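Local structure of putative cyclohexadienyl dehydrogenase and ADH prephenate dehydrogenase (Rhizobium meliloti, 4WJI) at residues 91-96 with 158-163; 144-149 with 178-183; 191-196 with 248-253. The protein probably catalyses the NAD(P)-dependent oxidative decarboxylation of prephenate to 4-hydroxyphenylpyruvate on the pathway to tyrosine. All coordinates share one frame; numbering follows the deposited sequence.

How the interactions relate
Followed from the N terminus, the chain enters interaction 1 at 91-96, on a central strand of the nucleotide-binding sheet, and closes that loop at 158-163, on the helix that packs against it. Interaction 2 opens inside this loop, at 144-149, and closes beyond it at 178-183, so the two contacts cross. They also touch: Leu161 CD2, on helix 155-167, lies 3.7 Å from Leu147 CD2 on strand 144-147, both contacts reaching the same sheet. Interaction 3 follows in series, joining 191-196 to 248-253 within the helical dimerization domain. Helix 177-203 takes part in interactions 2 and 3 and thus ties the sheet to the helical bundle; Lys182 O and Met249 CE meet between them.

Interaction 1: residues 91-96 with 158-163; sequences GAIVTD and VARLRL
On one face of the Rossmann-type nucleotide-binding sheet, Thr95 and Ile93 of strand 93-96 receive Leu161 and Arg160 of helix 155-167. Thr95 and Leu161 approach tip to tip, and their CA atoms remain 8.4 Å apart. The CD2 methyl of Leu161 comes to 3.3 Å from Thr95 OG1, a close van der Waals approach, and to 3.8 Å from Thr95 CB. Its other methyl, CD1, lies 4.0 Å from Thr95 CG2, so the leucine fork covers both branches of the threonine. The hydroxyl swings anti to the backbone N (chi1 -169°), and from there OG1 is hydrogen-bonded to Val119 O on the adjacent strand 117-123, which satisfies this buried polar atom beside an apolar partner. The helix belongs to the beta-alpha-beta crossover linking the parallel neighbours 144-147 and 171-174, and Leu161 spans several strands, touching Leu147, Val119 and Thr95. Ile93 and Thr95 in turn pack on Leu67 in strand 67-70. Toward the more exposed side the contact thins: Ile93 CD1 meets the aliphatic part of Arg160 at CD, 4.2 Å away. The guanidinium is held elsewhere, with NH2 hydrogen-bonded to Gln3 O. The bound NADP lies about 11 Å from the side chain of Thr95.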
loop_
_atom_site.group_PDB
_atom_site.type_symbol
_atom_site.label_atom_id
_atom_site.label_comp_id
_atom_site.label_asym_id
_atom_site.label_seq_id
_atom_site.Cartn_x
_atom_site.Cartn_y
_atom_site.Cartn_z
ATOM N N GLY A 91 -42.354 1.564 9.543
ATOM C CA GLY A 91 -41.376 2.378 10.282
ATOM C C GLY A 91 -40.003 1.718 10.462
ATOM O O GLY A 91 -39.128 2.300 11.089
ATOM N N ALA A 92 -39.829 0.488 9.936
ATOM C CA ALA A 92 -38.486 -0.123 9.929
ATOM C C ALA A 92 -37.513 0.798 9.190
ATOM O O ALA A 92 -37.885 1.460 8.206
ATOM C CB ALA A 92 -38.528 -1.516 9.268
ATOM N N ILE A 93 -36.263 0.797 9.646
ATOM C CA ILE A 93 -35.182 1.482 8.935
ATOM C C ILE A 93 -34.347 0.408 8.239
ATOM O O ILE A 93 -33.892 -0.547 8.863
ATOM C CB ILE A 93 -34.285 2.304 9.872
ATOM C CG1 ILE A 93 -35.087 3.372 10.609
ATOM C CG2 ILE A 93 -33.163 2.958 9.065
ATOM C CD1 ILE A 93 -34.346 4.064 11.723
ATOM N N VAL A 94 -34.192 0.565 6.919
ATOM C CA VAL A 94 -33.364 -0.308 6.121
ATOM C C VAL A 94 -32.135 0.452 5.690
ATOM O O VAL A 94 -32.240 1.556 5.145
ATOM C CB VAL A 94 -34.095 -0.844 4.865
ATOM C CG1 VAL A 94 -33.166 -1.705 4.024
ATOM C CG2 VAL A 94 -35.271 -1.664 5.265
ATOM N N THR A 95 -30.953 -0.118 5.971
ATOM C CA THR A 95 -29.687 0.507 5.586
ATOM C C THR A 95 -28.786 -0.561 4.968
ATOM O O THR A 95 -29.074 -1.748 4.967
ATOM C CB THR A 95 -28.992 1.214 6.795
ATOM O OG1 THR A 95 -27.910 2.018 6.325
ATOM C CG2 THR A 95 -28.480 0.222 7.801
ATOM N N ASP A 96 -27.738 -0.101 4.365
ATOM C CA ASP A 96 -26.762 -0.966 3.788
ATOM C C ASP A 96 -25.392 -0.407 4.051
ATOM O O ASP A 96 -25.171 0.650 4.710
ATOM C CB ASP A 96 -27.006 -1.106 2.281
ATOM C CG ASP A 96 -26.397 0.050 1.499
ATOM O OD1 ASP A 96 -26.747 1.190 1.846
ATOM O OD2 ASP A 96 -25.541 -0.154 0.552
ATOM N N VAL A 158 -32.750 9.218 9.746
ATOM C CA VAL A 158 -31.367 9.569 9.431
ATOM C C VAL A 158 -30.612 9.827 10.756
ATOM O O VAL A 158 -29.523 9.355 10.940
ATOM C CB VAL A 158 -31.266 10.778 8.463
ATOM C CG1 VAL A 158 -29.842 11.085 8.188
ATOM C CG2 VAL A 158 -31.989 10.493 7.159
ATOM N N ALA A 159 -31.195 10.593 11.666
ATOM C CA ALA A 159 -30.581 10.866 12.957
ATOM C C ALA A 159 -30.313 9.606 13.758
ATOM O O ALA A 159 -29.282 9.509 14.416
ATOM C CB ALA A 159 -31.462 11.810 13.773
ATOM N N ARG A 160 -31.224 8.637 13.731
ATOM C CA ARG A 160 -30.966 7.391 14.459
ATOM C C ARG A 160 -29.792 6.600 13.873
ATOM O O ARG A 160 -29.012 5.991 14.614
ATOM C CB ARG A 160 -32.200 6.499 14.519
ATOM C CG ARG A 160 -33.329 7.065 15.374
ATOM C CD ARG A 160 -34.522 6.129 15.392
ATOM N NE ARG A 160 -34.307 4.984 16.289
ATOM C CZ ARG A 160 -35.173 3.968 16.419
ATOM N NH1 ARG A 160 -36.229 3.908 15.617
ATOM N NH2 ARG A 160 -34.958 2.990 17.304
ATOM N N LEU A 161 -29.687 6.606 12.557
ATOM C CA LEU A 161 -28.557 5.930 11.888
ATOM C C LEU A 161 -27.246 6.681 12.146
ATOM O O LEU A 161 -26.199 6.052 12.407
ATOM C CB LEU A 161 -28.836 5.727 10.418
ATOM C CG LEU A 161 -27.922 4.725 9.751
ATOM C CD1 LEU A 161 -27.962 3.323 10.345
ATOM C CD2 LEU A 161 -28.217 4.662 8.264
ATOM N N ARG A 162 -27.287 8.009 12.141
ATOM C CA ARG A 162 -26.094 8.795 12.509
ATOM C C ARG A 162 -25.651 8.444 13.935
ATOM O O ARG A 162 -24.456 8.194 14.181
ATOM C CB ARG A 162 -26.350 10.301 12.376
ATOM C CG ARG A 162 -25.241 11.167 12.904
ATOM C CD ARG A 162 -25.547 12.646 12.735
ATOM N NE ARG A 162 -25.568 13.056 11.345
ATOM C CZ ARG A 162 -24.523 13.560 10.678
ATOM N NH1 ARG A 162 -23.355 13.748 11.291
ATOM N NH2 ARG A 162 -24.637 13.889 9.395
ATOM N N LEU A 163 -26.604 8.367 14.870
ATOM C CA LEU A 163 -26.251 8.070 16.248
ATOM C C LEU A 163 -25.647 6.651 16.326
ATOM O O LEU A 163 -24.686 6.420 17.051
ATOM C CB LEU A 163 -27.451 8.215 17.173
ATOM C CG LEU A 163 -27.263 7.684 18.586
ATOM C CD1 LEU A 163 -26.152 8.410 19.328
ATOM C CD2 LEU A 163 -28.540 7.793 19.383
#

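Interaction 2: residues 144-149 with 178-183; sequences WCILTP and KHHDKV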
loop_
_atom_site.group_PDB
_atom_site.type_symbol
_atom_site.label_atom_id
_atom_site.label_comp_id
_atom_site.label_asym_id
_atom_site.label_seq_id
_atom_site.Cartn_x
_atom_site.Cartn_y
_atom_site.Cartn_z
ATOM N N TRP A 144 -14.528 7.274 9.147
ATOM C CA TRP A 144 -15.679 7.953 8.628
ATOM C C TRP A 144 -16.716 6.956 8.116
ATOM O O TRP A 144 -16.368 5.825 7.711
ATOM C CB TRP A 144 -15.286 8.909 7.450
ATOM C CG TRP A 144 -14.633 10.133 7.944
ATOM C CD1 TRP A 144 -13.284 10.318 8.145
ATOM C CD2 TRP A 144 -15.262 11.317 8.325
ATOM N NE1 TRP A 144 -13.052 11.564 8.664
ATOM C CE2 TRP A 144 -14.262 12.189 8.803
ATOM C CE3 TRP A 144 -16.598 11.724 8.374
ATOM C CZ2 TRP A 144 -14.551 13.450 9.286
ATOM C CZ3 TRP A 144 -16.871 12.981 8.865
ATOM C CH2 TRP A 144 -15.851 13.826 9.309
ATOM N N CYS A 145 -17.984 7.382 8.171
ATOM C CA CYS A 145 -19.098 6.673 7.528
ATOM C C CYS A 145 -19.914 7.714 6.767
ATOM O O CYS A 145 -20.139 8.827 7.269
ATOM C CB CYS A 145 -19.950 5.953 8.554
ATOM S SG CYS A 145 -21.324 5.096 7.762
ATOM N N ILE A 146 -20.283 7.375 5.535
ATOM C CA ILE A 146 -21.041 8.281 4.682
ATOM C C ILE A 146 -22.460 7.751 4.535
ATOM O O ILE A 146 -22.677 6.606 4.131
ATOM C CB ILE A 146 -20.384 8.444 3.280
ATOM C CG1 ILE A 146 -18.943 8.982 3.379
ATOM C CG2 ILE A 146 -21.233 9.318 2.380
ATOM C CD1 ILE A 146 -18.152 8.880 2.098
ATOM N N LEU A 147 -23.420 8.594 4.861
ATOM C CA LEU A 147 -24.837 8.321 4.574
ATOM C C LEU A 147 -25.296 9.070 3.352
ATOM O O LEU A 147 -24.876 10.209 3.126
ATOM C CB LEU A 147 -25.703 8.702 5.769
ATOM C CG LEU A 147 -25.365 8.108 7.132
ATOM C CD1 LEU A 147 -26.331 8.582 8.229
ATOM C CD2 LEU A 147 -25.302 6.593 7.044
ATOM N N THR A 148 -26.175 8.442 2.562
ATOM C CA THR A 148 -26.629 9.097 1.314
ATOM C C THR A 148 -28.194 9.029 1.226
ATOM O O THR A 148 -28.752 8.389 0.335
ATOM C CB THR A 148 -25.940 8.521 0.041
ATOM O OG1 THR A 148 -26.366 7.170 -0.180
ATOM C CG2 THR A 148 -24.467 8.524 0.163
ATOM N N PRO A 149 -28.912 9.656 2.199
ATOM C CA PRO A 149 -30.384 9.583 2.162
ATOM C C PRO A 149 -30.969 10.284 0.946
ATOM O O PRO A 149 -30.608 11.408 0.671
ATOM C CB PRO A 149 -30.821 10.324 3.420
ATOM C CG PRO A 149 -29.636 10.984 3.962
ATOM C CD PRO A 149 -28.412 10.531 3.272
ATOM N N LYS A 178 -24.570 10.398 -6.161
ATOM C CA LYS A 178 -23.665 10.562 -7.293
ATOM C C LYS A 178 -22.338 11.137 -6.857
ATOM O O LYS A 178 -21.296 10.727 -7.374
ATOM C CB LYS A 178 -24.282 11.409 -8.407
ATOM C CG LYS A 178 -25.400 10.654 -9.118
ATOM C CD LYS A 178 -25.699 11.179 -10.511
ATOM C CE LYS A 178 -26.704 10.279 -11.235
ATOM N NZ LYS A 178 -27.962 10.030 -10.473
ATOM N N HIS A 179 -22.361 12.100 -5.930
ATOM C CA HIS A 179 -21.100 12.643 -5.418
ATOM C C HIS A 179 -20.310 11.580 -4.665
ATOM O O HIS A 179 -19.085 11.448 -4.849
ATOM C CB HIS A 179 -21.324 13.871 -4.567
ATOM C CG HIS A 179 -20.070 14.553 -4.134
ATOM N ND1 HIS A 179 -19.177 15.111 -5.016
ATOM C CD2 HIS A 179 -19.541 14.728 -2.904
ATOM C CE1 HIS A 179 -18.158 15.619 -4.346
ATOM N NE2 HIS A 179 -18.358 15.401 -3.061
ATOM N N HIS A 180 -20.994 10.789 -3.829
ATOM C CA HIS A 180 -20.343 9.630 -3.182
ATOM C C HIS A 180 -19.598 8.760 -4.172
ATOM O O HIS A 180 -18.460 8.369 -3.956
ATOM C CB HIS A 180 -21.343 8.802 -2.386
ATOM C CG HIS A 180 -20.809 7.461 -1.947
ATOM N ND1 HIS A 180 -20.690 6.397 -2.797
ATOM C CD2 HIS A 180 -20.332 7.040 -0.750
ATOM C CE1 HIS A 180 -20.167 5.364 -2.141
ATOM N NE2 HIS A 180 -19.927 5.736 -0.903
ATOM N N ASP A 181 -20.263 8.403 -5.261
ATOM C CA ASP A 181 -19.713 7.500 -6.222
ATOM C C ASP A 181 -18.483 8.089 -6.960
ATOM O O ASP A 181 -17.534 7.352 -7.254
ATOM C CB ASP A 181 -20.801 6.983 -7.178
ATOM C CG ASP A 181 -21.815 6.007 -6.480
ATOM O OD1 ASP A 181 -21.580 5.570 -5.314
ATOM O OD2 ASP A 181 -22.858 5.675 -7.127
ATOM N N LYS A 182 -18.461 9.418 -7.141
ATOM C CA LYS A 182 -17.281 10.078 -7.723
ATOM C C LYS A 182 -16.118 10.059 -6.719
ATOM O O LYS A 182 -14.961 9.736 -7.073
ATOM C CB LYS A 182 -17.588 11.516 -8.107
ATOM C CG LYS A 182 -16.511 12.202 -8.912
ATOM N N VAL A 183 -16.399 10.454 -5.484
ATOM C CA VAL A 183 -15.386 10.488 -4.428
ATOM C C VAL A 183 -14.783 9.082 -4.237
ATOM O O VAL A 183 -13.544 8.894 -4.222
ATOM C CB VAL A 183 -15.955 11.022 -3.106
ATOM C CG1 VAL A 183 -14.932 10.911 -1.978
ATOM C CG2 VAL A 183 -16.370 12.499 -3.231
#
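Thr148, just past the end of strand 144-147, and His180, in the first turn of helix 177-203, bring their CA atoms to 7.7 Å, the nearest backbone approach in a contact made wholly by side chains. Ile146 offers two methyls to one corner of the imidazole. Its CG2 sits at the ring edge, near the ring plane and 4.0 Å from His180 CD2, and its CD1 reaches the same carbon at an equal distance. From the second subunit, Tyr216 packs on Ile146. Thr148 arrives across the histidine at about a right angle, laying CG2 4.0 Å from His180 CB. With CG anti to the backbone N (chi1 168°), the ring leans away from the helix toward the strand. Both ring nitrogens are engaged. ND1 donates to Asp181 OD1 over 2.8 Å in a His-carboxylate hydrogen bond; the oxygen lies almost in the ring plane but is met on its anti side, 25° out of the carboxylate plane. Asp181 is itself fixed by the backbone N-H groups of Lys101 and Gly102, where helix 102-108 starts. Next to CD2 in the ring, NE2 is hydrogen-bonded to His122 ND1, and His122 lines the pocket of the bound tyrosine. Here the sheet of the Rossmann-type domain packs against the long helix 177-203 that leads into the dimerization domain, with His180 as a second-shell residue behind the ligand pocket, its side chain about 7 Å from the tyrosine. Replacing the imidazole by the methyl of an alanine here would probably leave His122 ND1 and Asp181 OD1 without their shared mate, let the His122 ring turn more freely and open a gap beside the Ile146 methyls.

Interaction 3: residues 191-196 with 248-253; sequences PHIIAY and EMLARF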
loop_
_atom_site.group_PDB
_atom_site.type_symbol
_atom_site.label_atom_id
_atom_site.label_comp_id
_atom_site.label_asym_id
_atom_site.label_seq_id
_atom_site.Cartn_x
_atom_site.Cartn_y
_atom_site.Cartn_z
ATOM N N PRO A 191 -7.775 3.014 -6.728
ATOM C CA PRO A 191 -6.621 2.365 -6.045
ATOM C C PRO A 191 -6.674 0.833 -6.113
ATOM O O PRO A 191 -5.643 0.184 -6.401
ATOM C CB PRO A 191 -6.747 2.901 -4.599
ATOM C CG PRO A 191 -7.294 4.282 -4.801
ATOM C CD PRO A 191 -8.282 4.149 -5.960
ATOM N N HIS A 192 -7.846 0.225 -5.874
ATOM C CA HIS A 192 -7.924 -1.238 -5.953
ATOM C C HIS A 192 -7.671 -1.774 -7.372
ATOM O O HIS A 192 -6.989 -2.769 -7.548
ATOM C CB HIS A 192 -9.241 -1.774 -5.367
ATOM C CG HIS A 192 -9.285 -1.772 -3.868
ATOM N ND1 HIS A 192 -9.495 -0.640 -3.111
ATOM C CD2 HIS A 192 -9.165 -2.795 -2.989
ATOM C CE1 HIS A 192 -9.529 -0.975 -1.832
ATOM N NE2 HIS A 192 -9.297 -2.274 -1.734
ATOM N N ILE A 193 -8.299 -1.139 -8.370
ATOM C CA ILE A 193 -8.136 -1.545 -9.760
ATOM C C ILE A 193 -6.659 -1.511 -10.197
ATOM O O ILE A 193 -6.193 -2.469 -10.807
ATOM C CB ILE A 193 -8.985 -0.662 -10.675
ATOM C CG1 ILE A 193 -10.463 -1.018 -10.464
ATOM C CG2 ILE A 193 -8.572 -0.775 -12.143
ATOM C CD1 ILE A 193 -11.434 0.052 -10.970
ATOM N N ILE A 194 -5.966 -0.433 -9.804
ATOM C CA ILE A 194 -4.573 -0.285 -10.137
ATOM C C ILE A 194 -3.715 -1.335 -9.422
ATOM O O ILE A 194 -2.772 -1.861 -10.011
ATOM C CB ILE A 194 -4.105 1.174 -9.834
ATOM C CG1 ILE A 194 -4.825 2.208 -10.714
ATOM C CG2 ILE A 194 -2.650 1.338 -10.057
ATOM C CD1 ILE A 194 -4.794 1.981 -12.192
ATOM N N ALA A 195 -4.043 -1.633 -8.150
ATOM C CA ALA A 195 -3.331 -2.699 -7.444
ATOM C C ALA A 195 -3.537 -4.058 -8.123
ATOM O O ALA A 195 -2.587 -4.798 -8.338
ATOM C CB ALA A 195 -3.781 -2.777 -5.998
ATOM N N TYR A 196 -4.778 -4.385 -8.481
ATOM C CA TYR A 196 -5.018 -5.651 -9.219
ATOM C C TYR A 196 -4.193 -5.666 -10.516
ATOM O O TYR A 196 -3.627 -6.707 -10.901
ATOM C CB TYR A 196 -6.499 -5.806 -9.557
ATOM C CG TYR A 196 -7.356 -6.293 -8.406
ATOM C CD1 TYR A 196 -7.162 -7.561 -7.868
ATOM C CD2 TYR A 196 -8.439 -5.525 -7.907
ATOM C CE1 TYR A 196 -7.955 -8.033 -6.842
ATOM C CE2 TYR A 196 -9.253 -6.020 -6.896
ATOM C CZ TYR A 196 -9.029 -7.269 -6.374
ATOM O OH TYR A 196 -9.891 -7.743 -5.375
ATOM N N GLU A 248 -14.163 7.370 -15.688
ATOM C CA GLU A 248 -13.677 8.765 -15.693
ATOM C C GLU A 248 -12.322 8.850 -14.957
ATOM O O GLU A 248 -11.356 9.468 -15.479
ATOM C CB GLU A 248 -14.663 9.745 -15.075
ATOM C CG GLU A 248 -14.197 11.203 -15.004
HETATM N N MSE A 249 -12.210 8.222 -13.798
HETATM C CA MSE A 249 -10.962 8.290 -13.038
HETATM C C MSE A 249 -9.851 7.514 -13.730
HETATM O O MSE A 249 -8.680 7.982 -13.708
HETATM C CB MSE A 249 -11.195 7.786 -11.611
HETATM C CG MSE A 249 -12.179 8.677 -10.833
HETATM SE SE MSE A 249 -11.587 10.559 -10.759
HETATM C CE MSE A 249 -13.134 11.122 -9.667
ATOM N N LEU A 250 -10.165 6.355 -14.345
ATOM C CA LEU A 250 -9.161 5.623 -15.118
ATOM C C LEU A 250 -8.623 6.485 -16.262
ATOM O O LEU A 250 -7.405 6.459 -16.520
ATOM C CB LEU A 250 -9.671 4.303 -15.680
ATOM C CG LEU A 250 -9.716 3.130 -14.743
ATOM C CD1 LEU A 250 -10.545 2.017 -15.340
ATOM C CD2 LEU A 250 -8.318 2.599 -14.472
ATOM N N ALA A 251 -9.493 7.204 -16.976
ATOM C CA ALA A 251 -9.003 8.051 -18.077
ATOM C C ALA A 251 -8.084 9.164 -17.568
ATOM O O ALA A 251 -7.035 9.424 -18.187
ATOM C CB ALA A 251 -10.186 8.614 -18.840
ATOM N N ARG A 252 -8.409 9.810 -16.447
ATOM C CA ARG A 252 -7.533 10.843 -15.831
ATOM C C ARG A 252 -6.164 10.237 -15.457
ATOM O O ARG A 252 -5.098 10.814 -15.767
ATOM C CB ARG A 252 -8.180 11.509 -14.602
ATOM C CG ARG A 252 -9.414 12.365 -14.952
ATOM C CD ARG A 252 -10.101 12.979 -13.753
ATOM N N PHE A 253 -6.205 9.068 -14.814
ATOM C CA PHE A 253 -5.004 8.344 -14.397
ATOM C C PHE A 253 -4.113 8.017 -15.595
ATOM O O PHE A 253 -2.898 8.209 -15.535
ATOM C CB PHE A 253 -5.409 7.046 -13.662
ATOM C CG PHE A 253 -4.248 6.135 -13.354
ATOM C CD1 PHE A 253 -3.818 5.204 -14.291
ATOM C CD2 PHE A 253 -3.565 6.215 -12.140
ATOM C CE1 PHE A 253 -2.718 4.405 -14.064
ATOM C CE2 PHE A 253 -2.476 5.386 -11.896
ATOM C CZ PHE A 253 -2.057 4.483 -12.853
#
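Ile194 and Phe253 form the tight half of this helix-helix contact, in which segments 191-196 and 248-253 cross at -60° with axes 11.4 Å apart. So wide a separation needs large side chains to bridge it. The two come from opposite directions, and Ile194 places CD1 over one face of the Phe253 ring. This CH-pi contact measures 3.8 Å from CD1 to the ring centroid, only 17° off the ring normal. Bending at the second torsion (chi2 -53°) keeps the isoleucine branch folded rather than extended, and CG1 consequently joins in over the ring, 4.1 Å from Phe253 CE2. The looser half is carried by Leu250, which brings CD2 against two isoleucine methyls: 4.1 Å to Ile193 CG2 and 4.2 Å to Ile194 CD1. Ile193 and Leu250 cross at roughly a right angle and share little more than those end groups. Beyond them helix 248-253 turns toward solvent, with Ala251 exposed and Glu248 and Arg252 partly so. A magnesium ion lies about 8 Å from the Phe253 side chain. Around the contact, Leu190, one turn earlier on helix 177-203, touches both Leu250 and Phe253; Ala195 faces helix 221-227; and Ile194 meets Ile194 of the second subunit, which puts this pair of helices at the dimer interface.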